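Local coordinates for sterol regulatory element-binding protein cleavage-activating protein (Schizosaccharomyces pombe, PDB 4YHC) that escorts the membrane-bound transcription factor precursor Sre1 for processing when sterol or oxygen is low, the part here being the escort's own WD40 domain, at residues S119-F124 with L140-S145; S146-V151 with K168-S173; P174-I179 with L192-E197. The protein carries 9 engineered substitutions. One frame throughout, in Å; residues are numbered along the deposited sequence.

Contact 1: S119-F124 with L140-S145; sequences SKLNVF and LVVVES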
loop_
_atom_site.group_PDB
_atom_site.type_symbol
_atom_site.label_atom_id
_atom_site.label_comp_id
_atom_site.label_asym_id
_atom_site.label_seq_id
_atom_site.Cartn_x
_atom_site.Cartn_y
_atom_site.Cartn_z
ATOM N N SER A 119 -5.478 15.105 -16.917
ATOM C CA SER A 119 -4.302 14.779 -16.149
ATOM C C SER A 119 -4.755 13.838 -15.053
ATOM O O SER A 119 -5.797 14.043 -14.431
ATOM C CB SER A 119 -3.687 16.040 -15.547
ATOM O OG SER A 119 -2.322 15.833 -15.250
ATOM N N LYS A 120 -3.989 12.779 -14.884
ATOM C CA LYS A 120 -4.146 11.850 -13.804
ATOM C C LYS A 120 -3.256 12.343 -12.637
ATOM O O LYS A 120 -2.122 12.711 -12.845
ATOM C CB LYS A 120 -3.731 10.450 -14.277
ATOM C CG LYS A 120 -4.888 9.602 -14.793
ATOM C CD LYS A 120 -5.546 10.119 -16.077
ATOM C CE LYS A 120 -6.942 9.523 -16.255
ATOM N NZ LYS A 120 -7.329 9.240 -17.665
ATOM N N LEU A 121 -3.796 12.335 -11.428
ATOM C CA LEU A 121 -3.054 12.768 -10.244
ATOM C C LEU A 121 -2.652 11.643 -9.313
ATOM O O LEU A 121 -3.430 10.724 -9.082
ATOM C CB LEU A 121 -3.915 13.706 -9.405
ATOM C CG LEU A 121 -4.341 15.018 -10.006
ATOM C CD1 LEU A 121 -4.751 15.908 -8.830
ATOM C CD2 LEU A 121 -3.250 15.691 -10.834
ATOM N N ASN A 122 -1.473 11.769 -8.731
ATOM C CA ASN A 122 -1.144 11.031 -7.527
ATOM C C ASN A 122 -0.803 12.045 -6.456
ATOM O O ASN A 122 -0.078 12.983 -6.773
ATOM C CB ASN A 122 0.024 10.135 -7.815
ATOM C CG ASN A 122 0.186 9.053 -6.786
ATOM O OD1 ASN A 122 -0.718 8.796 -5.979
ATOM N ND2 ASN A 122 1.353 8.406 -6.798
ATOM N N VAL A 123 -1.358 11.908 -5.227
ATOM C CA VAL A 123 -1.106 12.842 -4.140
ATOM C C VAL A 123 -0.539 12.193 -2.903
ATOM O O VAL A 123 -0.996 11.151 -2.561
ATOM C CB VAL A 123 -2.419 13.528 -3.733
ATOM C CG1 VAL A 123 -2.141 14.462 -2.564
ATOM C CG2 VAL A 123 -2.992 14.312 -4.897
ATOM N N PHE A 124 0.437 12.802 -2.232
ATOM C CA PHE A 124 1.111 12.194 -1.080
ATOM C C PHE A 124 1.299 13.265 -0.073
ATOM O O PHE A 124 1.674 14.348 -0.442
ATOM C CB PHE A 124 2.602 11.830 -1.367
ATOM C CG PHE A 124 2.831 11.197 -2.650
ATOM C CD1 PHE A 124 2.373 9.957 -2.878
ATOM C CD2 PHE A 124 3.558 11.848 -3.624
ATOM C CE1 PHE A 124 2.598 9.340 -4.067
ATOM C CE2 PHE A 124 3.776 11.260 -4.830
ATOM C CZ PHE A 124 3.285 9.999 -5.059
ATOM N N LEU A 140 2.551 18.572 0.861
ATOM C CA LEU A 140 1.534 17.890 0.110
ATOM C C LEU A 140 2.008 17.887 -1.315
ATOM O O LEU A 140 2.120 18.975 -1.946
ATOM C CB LEU A 140 0.187 18.614 0.181
ATOM C CG LEU A 140 -1.128 17.927 0.443
ATOM C CD1 LEU A 140 -2.303 18.820 0.011
ATOM C CD2 LEU A 140 -1.254 16.532 -0.141
ATOM N N VAL A 141 2.259 16.702 -1.853
ATOM C CA VAL A 141 2.839 16.592 -3.180
ATOM C C VAL A 141 1.793 16.109 -4.162
ATOM O O VAL A 141 1.086 15.106 -3.947
ATOM C CB VAL A 141 4.032 15.632 -3.164
ATOM C CG1 VAL A 141 4.665 15.491 -4.545
ATOM C CG2 VAL A 141 5.079 16.106 -2.142
ATOM N N VAL A 142 1.710 16.802 -5.279
ATOM C CA VAL A 142 0.780 16.483 -6.316
ATOM C C VAL A 142 1.537 16.167 -7.567
ATOM O O VAL A 142 2.271 17.019 -8.097
ATOM C CB VAL A 142 -0.158 17.688 -6.580
ATOM C CG1 VAL A 142 -1.168 17.352 -7.660
ATOM C CG2 VAL A 142 -0.897 18.013 -5.309
ATOM N N VAL A 143 1.384 14.943 -8.038
ATOM C CA VAL A 143 2.100 14.467 -9.191
ATOM C C VAL A 143 1.134 14.250 -10.334
ATOM O O VAL A 143 0.114 13.546 -10.193
ATOM C CB VAL A 143 2.878 13.145 -8.914
ATOM C CG1 VAL A 143 3.661 12.709 -10.145
ATOM C CG2 VAL A 143 3.836 13.316 -7.732
ATOM N N GLU A 144 1.485 14.813 -11.492
ATOM C CA GLU A 144 0.664 14.684 -12.691
ATOM C C GLU A 144 1.291 13.762 -13.692
ATOM O O GLU A 144 2.491 13.736 -13.876
ATOM C CB GLU A 144 0.451 16.034 -13.342
ATOM C CG GLU A 144 -0.468 16.951 -12.564
ATOM C CD GLU A 144 -0.603 18.293 -13.252
ATOM O OE1 GLU A 144 -1.140 18.297 -14.404
ATOM O OE2 GLU A 144 -0.156 19.318 -12.652
ATOM N N SER A 145 0.473 12.967 -14.336
ATOM C CA SER A 145 1.029 12.049 -15.348
ATOM C C SER A 145 1.774 12.780 -16.463
ATOM O O SER A 145 2.638 12.204 -17.115
ATOM C CB SER A 145 -0.086 11.227 -15.926
ATOM O OG SER A 145 -1.206 12.074 -16.009
#
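Asn122 and Val143 form a hydrogen-bonded antiparallel pair, with Asn122 N to Val143 O and Val143 N to Asn122 O both at 2.8 Å. Phe124 and Val141 make the second such pair, and Val141 N to Phe124 O is almost perfectly straight at 179°. Between them Val123 faces Val142, and before Asn122 Leu121 faces Glu144; both are non-hydrogen-bonded pairs. The strands run 163° apart in direction.

Beyond the strand ends, Lys120 and Ser145 are joined twice. Ser145 N donates to Lys120 O, and Lys120 N donates to Ser145 OG at 3.1 Å. The serine hydroxyl reaches that N-H because its OG lies between its own N and carbonyl carbon (chi1 37°). It thus takes the place of a backbone acceptor. Ser119 OG also lies within bonding distance of Glu144 OE1, but the position of that oxygen is less sure.

The apolar contacts fall on both faces. On the face of Leu121, Val123 and Val142, Leu121 CD2 lies alongside the Glu144 chain, 3.5 Å from its CG. Val123 CG1 meets Leu140 CD2 at 3.3 Å, a tight carbon pair. On the face of Asn122 and Phe124, the phenyl ring has Val141 CB at its edge, 3.8 Å from CD2. Val143 CG2 comes obliquely to CE2 of the same ring, at 3.6 Å.

The contact lies in the predicted third WD repeat and joins the two innermost strands of one four-stranded propeller blade. Strands 79-82 and 88-92 cover the Leu121 and Val123 face. Strand 175-182 covers the other face, where Asn122 ND2 bonds to Ser178 OG. Strand 148-156 continues the sheet beyond strand 136-144.

Contact 2: S146-V151 with K168-S173; sequences SGEIQV and KFQLSS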
loop_
_atom_site.group_PDB
_atom_site.type_symbol
_atom_site.label_atom_id
_atom_site.label_comp_id
_atom_site.label_asym_id
_atom_site.label_seq_id
_atom_site.Cartn_x
_atom_site.Cartn_y
_atom_site.Cartn_z
ATOM N N SER A 146 1.450 14.065 -16.612
ATOM C CA SER A 146 2.099 14.981 -17.541
ATOM C C SER A 146 3.595 15.151 -17.255
ATOM O O SER A 146 4.343 15.501 -18.142
ATOM C CB SER A 146 1.383 16.355 -17.502
ATOM O OG SER A 146 1.743 17.123 -16.339
ATOM N N GLY A 147 4.037 14.895 -16.032
ATOM C CA GLY A 147 5.429 15.108 -15.691
ATOM C C GLY A 147 5.633 16.288 -14.784
ATOM O O GLY A 147 6.737 16.559 -14.376
ATOM N N GLU A 148 4.544 16.943 -14.433
ATOM C CA GLU A 148 4.516 18.069 -13.497
ATOM C C GLU A 148 4.429 17.576 -12.041
ATOM O O GLU A 148 3.627 16.711 -11.741
ATOM C CB GLU A 148 3.271 18.878 -13.844
ATOM C CG GLU A 148 3.374 20.363 -13.745
ATOM C CD GLU A 148 2.722 21.058 -14.934
ATOM O OE1 GLU A 148 2.179 20.343 -15.822
ATOM O OE2 GLU A 148 2.769 22.321 -14.985
ATOM N N ILE A 149 5.271 18.104 -11.161
ATOM C CA ILE A 149 5.193 17.831 -9.749
ATOM C C ILE A 149 5.126 19.143 -9.002
ATOM O O ILE A 149 6.077 19.952 -9.073
ATOM C CB ILE A 149 6.441 17.104 -9.247
ATOM C CG1 ILE A 149 6.586 15.780 -9.946
ATOM C CG2 ILE A 149 6.370 16.881 -7.749
ATOM C CD1 ILE A 149 7.921 15.154 -9.697
ATOM N N GLN A 150 4.056 19.302 -8.212
ATOM C CA GLN A 150 3.844 20.462 -7.355
ATOM C C GLN A 150 3.961 20.101 -5.898
ATOM O O GLN A 150 3.432 19.061 -5.418
ATOM C CB GLN A 150 2.473 21.084 -7.600
ATOM C CG GLN A 150 2.187 21.355 -9.065
ATOM C CD GLN A 150 0.824 21.921 -9.317
ATOM O OE1 GLN A 150 0.346 22.750 -8.567
ATOM N NE2 GLN A 150 0.190 21.488 -10.403
ATOM N N VAL A 151 4.633 20.960 -5.150
ATOM C CA VAL A 151 4.704 20.750 -3.702
ATOM C C VAL A 151 4.253 21.931 -2.896
ATOM O O VAL A 151 4.683 23.054 -3.112
ATOM C CB VAL A 151 6.034 20.139 -3.206
ATOM C CG1 VAL A 151 7.025 19.909 -4.329
ATOM C CG2 VAL A 151 6.585 20.836 -1.995
ATOM N N LYS A 168 7.769 23.636 -7.788
ATOM C CA LYS A 168 7.144 23.052 -8.943
ATOM C C LYS A 168 8.204 22.480 -9.820
ATOM O O LYS A 168 9.171 23.153 -10.092
ATOM C CB LYS A 168 6.420 24.114 -9.695
ATOM C CG LYS A 168 5.599 23.575 -10.839
ATOM C CD LYS A 168 4.486 24.549 -11.152
ATOM C CE LYS A 168 3.482 23.961 -12.121
ATOM N NZ LYS A 168 2.424 24.988 -12.352
ATOM N N PHE A 169 8.055 21.252 -10.277
ATOM C CA PHE A 169 9.082 20.672 -11.123
ATOM C C PHE A 169 8.423 20.125 -12.352
ATOM O O PHE A 169 7.222 19.854 -12.375
ATOM C CB PHE A 169 9.811 19.538 -10.434
ATOM C CG PHE A 169 10.253 19.832 -9.017
ATOM C CD1 PHE A 169 11.013 20.945 -8.716
ATOM C CD2 PHE A 169 9.956 18.938 -7.985
ATOM C CE1 PHE A 169 11.419 21.192 -7.406
ATOM C CE2 PHE A 169 10.376 19.182 -6.679
ATOM C CZ PHE A 169 11.114 20.312 -6.400
ATOM N N GLN A 170 9.227 19.926 -13.382
ATOM C CA GLN A 170 8.738 19.404 -14.615
ATOM C C GLN A 170 9.729 18.353 -15.071
ATOM O O GLN A 170 10.923 18.593 -15.142
ATOM C CB GLN A 170 8.619 20.520 -15.652
ATOM C CG GLN A 170 8.219 19.997 -17.033
ATOM C CD GLN A 170 6.861 19.313 -17.001
ATOM O OE1 GLN A 170 5.948 19.777 -16.309
ATOM N NE2 GLN A 170 6.718 18.208 -17.730
ATOM N N LEU A 171 9.212 17.180 -15.376
ATOM C CA LEU A 171 10.018 16.112 -15.896
ATOM C C LEU A 171 9.930 16.141 -17.426
ATOM O O LEU A 171 8.935 16.557 -17.986
ATOM C CB LEU A 171 9.510 14.765 -15.358
ATOM C CG LEU A 171 10.185 14.240 -14.091
ATOM C CD1 LEU A 171 10.317 15.262 -12.973
ATOM C CD2 LEU A 171 9.436 13.012 -13.601
ATOM N N SER A 172 10.947 15.594 -18.061
ATOM C CA SER A 172 11.085 15.572 -19.504
ATOM C C SER A 172 10.255 14.495 -20.169
ATOM O O SER A 172 10.239 14.424 -21.392
ATOM C CB SER A 172 12.544 15.281 -19.848
ATOM O OG SER A 172 13.392 16.117 -19.076
ATOM N N SER A 173 9.594 13.642 -19.394
ATOM C CA SER A 173 8.727 12.630 -19.972
ATOM C C SER A 173 7.431 12.399 -19.142
ATOM O O SER A 173 7.341 12.798 -17.987
ATOM C CB SER A 173 9.562 11.356 -20.114
ATOM O OG SER A 173 8.795 10.258 -20.580
#
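Ile149 and Phe169 form a hydrogen-bonded pair between antiparallel strands whose axes approach to 4.7 Å, with Glu148-Gln170 and Gln150-Lys168 as non-hydrogen-bonded pairs on either side. Ile149 N to Phe169 O spans 2.9 Å, and Phe169 N to Ile149 O returns the bond. Leu171 N adds a third bond to Gly147 O at 2.7 Å, its donor tilted 34° from the carbonyl plane.

Gly147 has backbone angles that suit glycine. A side chain there would also run into Ser173 O.

On the face of Glu148, Gln150 and Lys168, the contacts are mainly polar. The extended Lys168 chain starts with CG opposite its backbone N (chi1 -173°) and crosses toward Glu148. Its CE comes 3.4 Å from Glu148 OE2, but the salt bridge from NZ is long, at 3.8 Å. Gln170 bends at chi2, which brings its amide back over the chain of Gly147 and Glu148. Its NE2 donates to Leu171 O at 2.8 Å, and its OE1 lies 3.7 Å from Glu148 CG. The amide and the Glu148 carboxylate stand nearly perpendicular, 84° apart.

The face of Ile149 and Phe169 is apolar. Ile149 CG2 approaches ring atom CD2 of Phe169 obliquely at 4.1 Å. Val151 CG1 approaches CE2 of that ring, and Ile149 CD1 meets Leu171 CD1.

The contact joins the two outer strands of the blade that holds most of the predicted third WD repeat; segment 168-173 runs on to the start of the fourth. Strand 136-144 lies next inward and pairs with strand 148-156. Strand 187-193 of the following blade packs against Ile149 and Leu171, while Phe169 stacks on Tyr201 of strand 198-204.

Contact 3: P174-I179 with L192-E197; sequences PIIKSI and LTESGE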
loop_
_atom_site.group_PDB
_atom_site.type_symbol
_atom_site.label_atom_id
_atom_site.label_comp_id
_atom_site.label_asym_id
_atom_site.label_seq_id
_atom_site.Cartn_x
_atom_site.Cartn_y
_atom_site.Cartn_z
ATOM N N PRO A 174 6.419 11.747 -19.727
ATOM C CA PRO A 174 5.264 11.431 -18.894
ATOM C C PRO A 174 5.565 10.370 -17.812
ATOM O O PRO A 174 6.368 9.470 -18.006
ATOM C CB PRO A 174 4.220 10.888 -19.896
ATOM C CG PRO A 174 4.761 11.189 -21.270
ATOM C CD PRO A 174 6.263 11.195 -21.085
ATOM N N ILE A 175 4.885 10.515 -16.682
ATOM C CA ILE A 175 5.127 9.711 -15.507
ATOM C C ILE A 175 4.234 8.505 -15.513
ATOM O O ILE A 175 3.052 8.624 -15.463
ATOM C CB ILE A 175 4.948 10.578 -14.248
ATOM C CG1 ILE A 175 6.119 11.531 -14.204
ATOM C CG2 ILE A 175 4.900 9.746 -12.952
ATOM C CD1 ILE A 175 6.082 12.557 -13.099
ATOM N N ILE A 176 4.816 7.328 -15.546
ATOM C CA ILE A 176 4.065 6.061 -15.414
ATOM C C ILE A 176 3.636 5.809 -13.938
ATOM O O ILE A 176 2.570 5.289 -13.676
ATOM C CB ILE A 176 4.965 4.877 -15.871
ATOM C CG1 ILE A 176 5.417 5.043 -17.330
ATOM C CG2 ILE A 176 4.247 3.547 -15.755
ATOM C CD1 ILE A 176 6.448 4.003 -17.739
ATOM N N LYS A 177 4.476 6.183 -12.977
ATOM C CA LYS A 177 4.281 5.766 -11.589
ATOM C C LYS A 177 5.124 6.663 -10.697
ATOM O O LYS A 177 6.297 6.887 -10.992
ATOM C CB LYS A 177 4.750 4.316 -11.464
ATOM C CG LYS A 177 4.895 3.759 -10.071
ATOM C CD LYS A 177 3.550 3.592 -9.418
ATOM C CE LYS A 177 3.666 2.841 -8.109
ATOM N NZ LYS A 177 3.268 1.448 -8.305
ATOM N N SER A 178 4.533 7.190 -9.640
ATOM C CA SER A 178 5.290 7.972 -8.679
ATOM C C SER A 178 5.023 7.406 -7.315
ATOM O O SER A 178 3.952 6.930 -7.063
ATOM C CB SER A 178 4.925 9.440 -8.764
ATOM O OG SER A 178 3.530 9.593 -8.501
ATOM N N ILE A 179 6.026 7.479 -6.450
ATOM C CA ILE A 179 5.905 7.094 -5.072
ATOM C C ILE A 179 6.642 8.045 -4.156
ATOM O O ILE A 179 7.587 8.798 -4.564
ATOM C CB ILE A 179 6.485 5.715 -4.799
ATOM C CG1 ILE A 179 7.970 5.678 -5.180
ATOM C CG2 ILE A 179 5.645 4.684 -5.521
ATOM C CD1 ILE A 179 8.690 4.388 -4.816
ATOM N N LEU A 192 8.899 7.048 -12.144
ATOM C CA LEU A 192 9.315 6.231 -13.272
ATOM C C LEU A 192 8.651 6.869 -14.459
ATOM O O LEU A 192 7.413 7.039 -14.460
ATOM C CB LEU A 192 8.836 4.783 -13.114
ATOM C CG LEU A 192 9.007 3.864 -14.363
ATOM C CD1 LEU A 192 10.476 3.783 -14.715
ATOM C CD2 LEU A 192 8.474 2.493 -14.034
ATOM N N THR A 193 9.456 7.319 -15.432
ATOM C CA THR A 193 8.891 7.959 -16.645
ATOM C C THR A 193 8.923 7.017 -17.841
ATOM O O THR A 193 9.620 6.012 -17.816
ATOM C CB THR A 193 9.667 9.215 -17.044
ATOM O OG1 THR A 193 11.023 8.869 -17.163
ATOM C CG2 THR A 193 9.592 10.274 -15.982
ATOM N N GLU A 194 8.126 7.340 -18.849
ATOM C CA GLU A 194 8.108 6.594 -20.140
ATOM C C GLU A 194 9.467 6.406 -20.812
ATOM O O GLU A 194 9.641 5.476 -21.571
ATOM C CB GLU A 194 7.151 7.220 -21.127
ATOM C CG GLU A 194 5.691 7.116 -20.707
ATOM C CD GLU A 194 4.734 7.714 -21.735
ATOM O OE1 GLU A 194 5.182 8.066 -22.856
ATOM O OE2 GLU A 194 3.520 7.838 -21.424
ATOM N N SER A 195 10.417 7.275 -20.497
ATOM C CA SER A 195 11.806 7.136 -20.903
ATOM C C SER A 195 12.518 5.966 -20.313
ATOM O O SER A 195 13.641 5.692 -20.716
ATOM C CB SER A 195 12.597 8.355 -20.423
ATOM O OG SER A 195 11.744 9.472 -20.314
ATOM N N GLY A 196 11.946 5.341 -19.285
ATOM C CA GLY A 196 12.663 4.299 -18.584
ATOM C C GLY A 196 13.552 4.783 -17.461
ATOM O O GLY A 196 14.122 3.966 -16.732
ATOM N N GLU A 197 13.643 6.093 -17.266
ATOM C CA GLU A 197 14.436 6.638 -16.149
ATOM C C GLU A 197 13.617 6.666 -14.853
ATOM O O GLU A 197 12.404 6.870 -14.854
ATOM C CB GLU A 197 14.905 8.058 -16.481
ATOM C CG GLU A 197 15.667 8.182 -17.809
ATOM C CD GLU A 197 15.800 9.624 -18.326
ATOM O OE1 GLU A 197 14.854 10.189 -18.958
ATOM O OE2 GLU A 197 16.878 10.192 -18.121
#
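Pro174 O receives the N-H of Glu194 at 2.9 Å, with an N-H...O angle of 164°. At the other end of the contact, Leu192 N donates to Lys177 O, also at 2.9 Å. Between these bonds, Leu192 O faces two successive N-H groups. Ile176 N binds it at 2.8 Å, while the bond from Lys177 N is weak at 3.4 Å. Ile176 and Lys177 thus share one partner in a classic beta bulge, and the register shifts by one residue as the chain turns a corner at Ile176. Beyond Leu192, a type I turn runs from Thr193 to Gly196, closed by Gly196 N to Thr193 O.

The poorly ordered Glu194 crosses the Pro174 ring at about a right angle. Its CG is set opposite its own carbonyl carbon (chi1 -67°), and the extended chain from there reaches the proline. Its CD lies 3.5 Å from Pro174 CG, and OE2 approaches Pro174 CB. Without the ring CG and CD, as with an alanine here, the Glu194 carboxylate would probably lose most of its packing surface and turn still more freely. Ile176 lies across Glu194, with CG1 4.0 Å from the glutamate CG, and its CD1 packs on Leu192 CG at 4.2 Å. On the Ile175 and Thr193 face, Ile175 CG1 touches Thr193 CG2 at 4.1 Å. The Lys177 side chain leads away to a salt bridge with Asp226 of the next blade.

A bulged antiparallel pair that runs into a tight turn joins the two inner strands of a WD40 propeller blade, here in the predicted fourth repeat.

From the N terminus, the three contacts follow in series, without nesting or crossing. Contact 1 closes the hairpin between strands 121-127 and 136-144. Contact 2 begins at the next residue and closes the hairpin of strands 148-156 and 161-170. Together they span all four strands of one blade, and Val142 N to Gln150 O bonds their middle strands. The chain then passes directly from Ser173 to Pro174, entering the next blade, where contact 3 closes the hairpin of strands 175-182 and 187-193. Ser145 O bonds back to Ile175 N, and Leu171 packs on Thr193. These cross-links join the first blade to the second.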